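Side-chain contacts in CmeC (Campylobacter jejuni, PDB 4MT4), which probably serves as the outer membrane channel of a drug efflux system, assembling from three copies of the chain: residues Thr378-Leu381 and Gln382-Ala386; Ala424-Ala427 and Phe428-Lys432. One frame throughout, in Å; residues are numbered along the deposited sequence.

Interaction 1. Residues Thr378-Leu381 and Gln382-Ala386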
loop_
_atom_site.group_PDB
_atom_site.type_symbol
_atom_site.label_atom_id
_atom_site.label_comp_id
_atom_site.label_asym_id
_atom_site.label_seq_id
_atom_site.Cartn_x
_atom_site.Cartn_y
_atom_site.Cartn_z
ATOM N N THR B 378 -12.996 -18.431 22.747
ATOM C CA THR B 378 -12.394 -17.754 23.890
ATOM C C THR B 378 -13.223 -16.540 24.294
ATOM O O THR B 378 -13.453 -16.297 25.479
ATOM C CB THR B 378 -10.949 -17.310 23.597
ATOM O OG1 THR B 378 -10.156 -18.453 23.257
ATOM C CG2 THR B 378 -10.343 -16.628 24.817
ATOM N N ILE B 379 -13.675 -15.781 23.299
ATOM C CA ILE B 379 -14.514 -14.616 23.544
ATOM C C ILE B 379 -15.885 -15.063 24.057
ATOM O O ILE B 379 -16.557 -14.334 24.792
ATOM C CB ILE B 379 -14.663 -13.753 22.269
ATOM C CG1 ILE B 379 -13.298 -13.230 21.816
ATOM C CG2 ILE B 379 -15.579 -12.571 22.515
ATOM C CD1 ILE B 379 -13.328 -12.519 20.483
ATOM N N ARG B 380 -16.284 -16.277 23.689
ATOM C CA ARG B 380 -17.521 -16.861 24.200
ATOM C C ARG B 380 -17.450 -17.013 25.718
ATOM O O ARG B 380 -18.432 -16.779 26.424
ATOM C CB ARG B 380 -17.793 -18.217 23.545
ATOM C CG ARG B 380 -19.052 -18.906 24.043
ATOM C CD ARG B 380 -20.279 -18.031 23.844
ATOM N NE ARG B 380 -21.490 -18.678 24.336
ATOM C CZ ARG B 380 -21.918 -18.604 25.593
ATOM N NH1 ARG B 380 -21.232 -17.910 26.490
ATOM N NH2 ARG B 380 -23.033 -19.225 25.952
ATOM N N LEU B 381 -16.277 -17.401 26.212
ATOM C CA LEU B 381 -16.042 -17.492 27.646
ATOM C C LEU B 381 -16.049 -16.102 28.270
ATOM O O LEU B 381 -16.604 -15.900 29.350
ATOM C CB LEU B 381 -14.712 -18.191 27.936
ATOM C CG LEU B 381 -14.583 -19.647 27.489
ATOM C CD1 LEU B 381 -13.193 -20.180 27.805
ATOM C CD2 LEU B 381 -15.651 -20.504 28.149
ATOM N N GLN B 382 -15.430 -15.152 27.574
ATOM C CA GLN B 382 -15.363 -13.768 28.031
ATOM C C GLN B 382 -16.749 -13.152 28.176
ATOM O O GLN B 382 -16.957 -12.267 29.006
ATOM C CB GLN B 382 -14.526 -12.924 27.069
ATOM C CG GLN B 382 -13.042 -13.248 27.078
ATOM C CD GLN B 382 -12.239 -12.310 26.199
ATOM O OE1 GLN B 382 -11.239 -11.740 26.631
ATOM N NE2 GLN B 382 -12.673 -12.149 24.954
ATOM N N TYR B 383 -17.693 -13.620 27.364
ATOM C CA TYR B 383 -19.066 -13.130 27.419
ATOM C C TYR B 383 -19.678 -13.409 28.786
ATOM O O TYR B 383 -20.290 -12.532 29.395
ATOM C CB TYR B 383 -19.913 -13.776 26.320
ATOM C CG TYR B 383 -21.204 -13.046 26.025
ATOM C CD1 TYR B 383 -22.328 -13.226 26.822
ATOM C CD2 TYR B 383 -21.299 -12.180 24.944
ATOM C CE1 TYR B 383 -23.511 -12.559 26.551
ATOM C CE2 TYR B 383 -22.476 -11.511 24.665
ATOM C CZ TYR B 383 -23.579 -11.704 25.471
ATOM O OH TYR B 383 -24.752 -11.038 25.196
ATOM N N ASP B 384 -19.502 -14.639 29.263
ATOM C CA ASP B 384 -20.014 -15.037 30.568
ATOM C C ASP B 384 -19.264 -14.331 31.693
ATOM O O ASP B 384 -19.852 -13.969 32.712
ATOM C CB ASP B 384 -19.919 -16.553 30.747
ATOM C CG ASP B 384 -20.833 -17.309 29.800
ATOM O OD1 ASP B 384 -21.816 -16.709 29.318
ATOM O OD2 ASP B 384 -20.574 -18.504 29.541
ATOM N N ASN B 385 -17.963 -14.142 31.502
ATOM C CA ASN B 385 -17.139 -13.465 32.495
ATOM C C ASN B 385 -17.523 -11.999 32.650
ATOM O O ASN B 385 -17.727 -11.516 33.763
ATOM C CB ASN B 385 -15.658 -13.570 32.130
ATOM C CG ASN B 385 -15.171 -15.005 32.070
ATOM O OD1 ASN B 385 -14.481 -15.398 31.128
ATOM N ND2 ASN B 385 -15.529 -15.797 33.074
ATOM N N ALA B 386 -17.628 -11.297 31.527
ATOM C CA ALA B 386 -17.933 -9.870 31.535
ATOM C C ALA B 386 -19.355 -9.598 32.016
ATOM O O ALA B 386 -19.631 -8.554 32.605
ATOM C CB ALA B 386 -17.722 -9.276 30.151
HETATM O O HOH W 1 -23.749 -18.679 28.891
#
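Arg-380 and Asp-384 form a salt bridge one helical turn apart. Arg-380 NH1 lies 3.1 Å from Asp-384 OD1, a weak hydrogen bond, and 3.2 Å from Asp-384 OD2. The two oxygens straddle the guanidinium plane, which leaves the carboxylate carbon at its edge. The two planes stand 83° apart. The arginine chain leaves with CG anti to the backbone N, and a bend at chi2 (57°) turns it toward the acid. A water closes the pair into a ring. It accepts from Arg-380 NH2 at 3.1 Å and donates to Asp-384 OD1 at 2.8 Å.

Most of the backbone bonds run from residue i+4 to i. Gln-382 N binds Thr-378 O at 3.1 Å, and Asn-385 N binds Leu-381 O at the same length. Tyr-383 N is shared between Ile-379 O, at 2.9 Å, and, weakly, Arg-380 O. Gln-382 CG lies 3.5 Å from Thr-378 O.

Ile-379 and Tyr-383 face helix 411-445. Asn-385 makes weak hydrogen bonds to Asn-219 and Glu-212 of the second subunit. The arrangement is an i to i+4 salt bridge on helix 339-405, in the long alpha-helical part of an outer membrane factor trimer.

Interaction 2. Residues Ala424-Ala427 and Phe428-Lys432; sequences AAVA and FNNIK
Four successive backbone bonds tie Ala-424-Ala-427 to Phe-428-Lys-432 in regular alpha-helical geometry, the straightest being Asn-430 N to Val-426 O at 3.0 Å and 158°.

Two asparagine side chains fold back over the preceding turn. Asn-429 has CG anti to its own carbonyl carbon (chi1 -72°), which brings Asn-429 CG to 3.3 Å from Ala-425 O. A water donates to Asn-429 OD1 at 3.1 Å. The same water also approaches Ala-425 O, but at 2.5 Å that distance is doubtfully short. Asn-430 lies side by side with Val-426 and points the same way. Asn-430 ND2 is 4.0 Å from Val-426 CG1, a loose contact. The polar ends of both asparagines have partners on helix 129-195. Asn-429 ND2 binds Asn-172, and Asn-430 OD1 accepts from Asn-168 and Asn-172.

The apolar side chains also touch the earlier turn. Ile-431 CG1 comes to 3.2 Å from Ala-427 O. Phe-428 CB is 3.5 Å from Ala-424 O, while the Phe-428 ring is directed at helix 339-405. Further along, Lys-432 CE sits over one face of the Phe-428 ring, nearer its edge than its centre, 3.5 Å from the ring plane.

The whole is a regular turn of helix 411-445, packed against helices 339-405 and 129-195 in the helical part of an outer membrane factor channel.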
loop_
_atom_site.group_PDB
_atom_site.type_symbol
_atom_site.label_atom_id
_atom_site.label_comp_id
_atom_site.label_asym_id
_atom_site.label_seq_id
_atom_site.Cartn_x
_atom_site.Cartn_y
_atom_site.Cartn_z
ATOM N N ALA B 424 -17.200 -1.871 34.193
ATOM C CA ALA B 424 -17.652 -3.238 33.958
ATOM C C ALA B 424 -18.771 -3.282 32.922
ATOM O O ALA B 424 -18.872 -4.230 32.146
ATOM C CB ALA B 424 -18.110 -3.873 35.263
ATOM N N ALA B 425 -19.607 -2.250 32.916
ATOM C CA ALA B 425 -20.708 -2.167 31.964
ATOM C C ALA B 425 -20.184 -1.928 30.552
ATOM O O ALA B 425 -20.660 -2.537 29.590
ATOM C CB ALA B 425 -21.677 -1.066 32.364
ATOM N N VAL B 426 -19.201 -1.041 30.435
ATOM C CA VAL B 426 -18.585 -0.746 29.148
ATOM C C VAL B 426 -17.806 -1.950 28.627
ATOM O O VAL B 426 -17.879 -2.287 27.443
ATOM C CB VAL B 426 -17.645 0.476 29.241
ATOM C CG1 VAL B 426 -16.812 0.623 27.979
ATOM C CG2 VAL B 426 -18.449 1.742 29.502
ATOM N N ALA B 427 -17.072 -2.604 29.523
ATOM C CA ALA B 427 -16.278 -3.774 29.165
ATOM C C ALA B 427 -17.161 -4.894 28.629
ATOM O O ALA B 427 -16.787 -5.594 27.691
ATOM C CB ALA B 427 -15.475 -4.262 30.362
ATOM N N PHE B 428 -18.342 -5.049 29.219
ATOM C CA PHE B 428 -19.277 -6.079 28.781
ATOM C C PHE B 428 -19.850 -5.754 27.407
ATOM O O PHE B 428 -20.082 -6.652 26.598
ATOM C CB PHE B 428 -20.410 -6.251 29.794
ATOM C CG PHE B 428 -21.414 -7.301 29.406
ATOM C CD1 PHE B 428 -21.000 -8.549 28.973
ATOM C CD2 PHE B 428 -22.771 -7.042 29.485
ATOM C CE1 PHE B 428 -21.918 -9.515 28.617
ATOM C CE2 PHE B 428 -23.697 -8.005 29.134
ATOM C CZ PHE B 428 -23.269 -9.245 28.699
ATOM N N ASN B 429 -20.082 -4.471 27.149
ATOM C CA ASN B 429 -20.529 -4.027 25.835
ATOM C C ASN B 429 -19.487 -4.338 24.766
ATOM O O ASN B 429 -19.817 -4.821 23.684
ATOM C CB ASN B 429 -20.832 -2.527 25.839
ATOM C CG ASN B 429 -22.094 -2.186 26.602
ATOM O OD1 ASN B 429 -23.007 -3.002 26.712
ATOM N ND2 ASN B 429 -22.155 -0.969 27.128
ATOM N N ASN B 430 -18.227 -4.061 25.085
ATOM C CA ASN B 430 -17.126 -4.292 24.158
ATOM C C ASN B 430 -16.924 -5.771 23.844
ATOM O O ASN B 430 -16.628 -6.133 22.709
ATOM C CB ASN B 430 -15.836 -3.694 24.718
ATOM C CG ASN B 430 -15.902 -2.185 24.846
ATOM O OD1 ASN B 430 -16.928 -1.571 24.554
ATOM N ND2 ASN B 430 -14.807 -1.579 25.290
ATOM N N ILE B 431 -17.079 -6.617 24.857
ATOM C CA ILE B 431 -16.977 -8.062 24.678
ATOM C C ILE B 431 -18.147 -8.582 23.849
ATOM O O ILE B 431 -17.982 -9.450 22.992
ATOM C CB ILE B 431 -16.943 -8.801 26.034
ATOM C CG1 ILE B 431 -15.673 -8.443 26.805
ATOM C CG2 ILE B 431 -17.030 -10.310 25.836
ATOM C CD1 ILE B 431 -14.398 -8.857 26.111
ATOM N N LYS B 432 -19.326 -8.028 24.109
ATOM C CA LYS B 432 -20.560 -8.459 23.461
ATOM C C LYS B 432 -20.481 -8.371 21.937
ATOM O O LYS B 432 -20.900 -9.290 21.230
ATOM C CB LYS B 432 -21.730 -7.619 23.969
ATOM C CG LYS B 432 -23.100 -8.125 23.553
ATOM C CD LYS B 432 -24.193 -7.293 24.201
ATOM C CE LYS B 432 -23.994 -7.202 25.709
ATOM N NZ LYS B 432 -24.970 -6.284 26.361
HETATM O O HOH W 2 -23.034 -3.290 29.755
#

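How the interactions relate
Interactions 1 and 2 lie on consecutive helices, 339-405 and 411-445, with centres about 10 Å apart. Both are partly buried, and they pack directly on each other. The Tyr-383 and Phe-428 rings meet edge-to-face, and Ala-386 CB comes to 3.6 Å from Phe-428 CD1. The Gln-382 backbone also rests on the Ile-431 side chain, and Tyr-383 on Lys-432. Their polar chemistry differs. Interaction 1 carries a charged pair within its own helix and has several neighbours on the second subunit. Interaction 2 uses neutral asparagines that reach helix 129-195 of the same chain, and it meets the second subunit through Ile-431 against Leu-216.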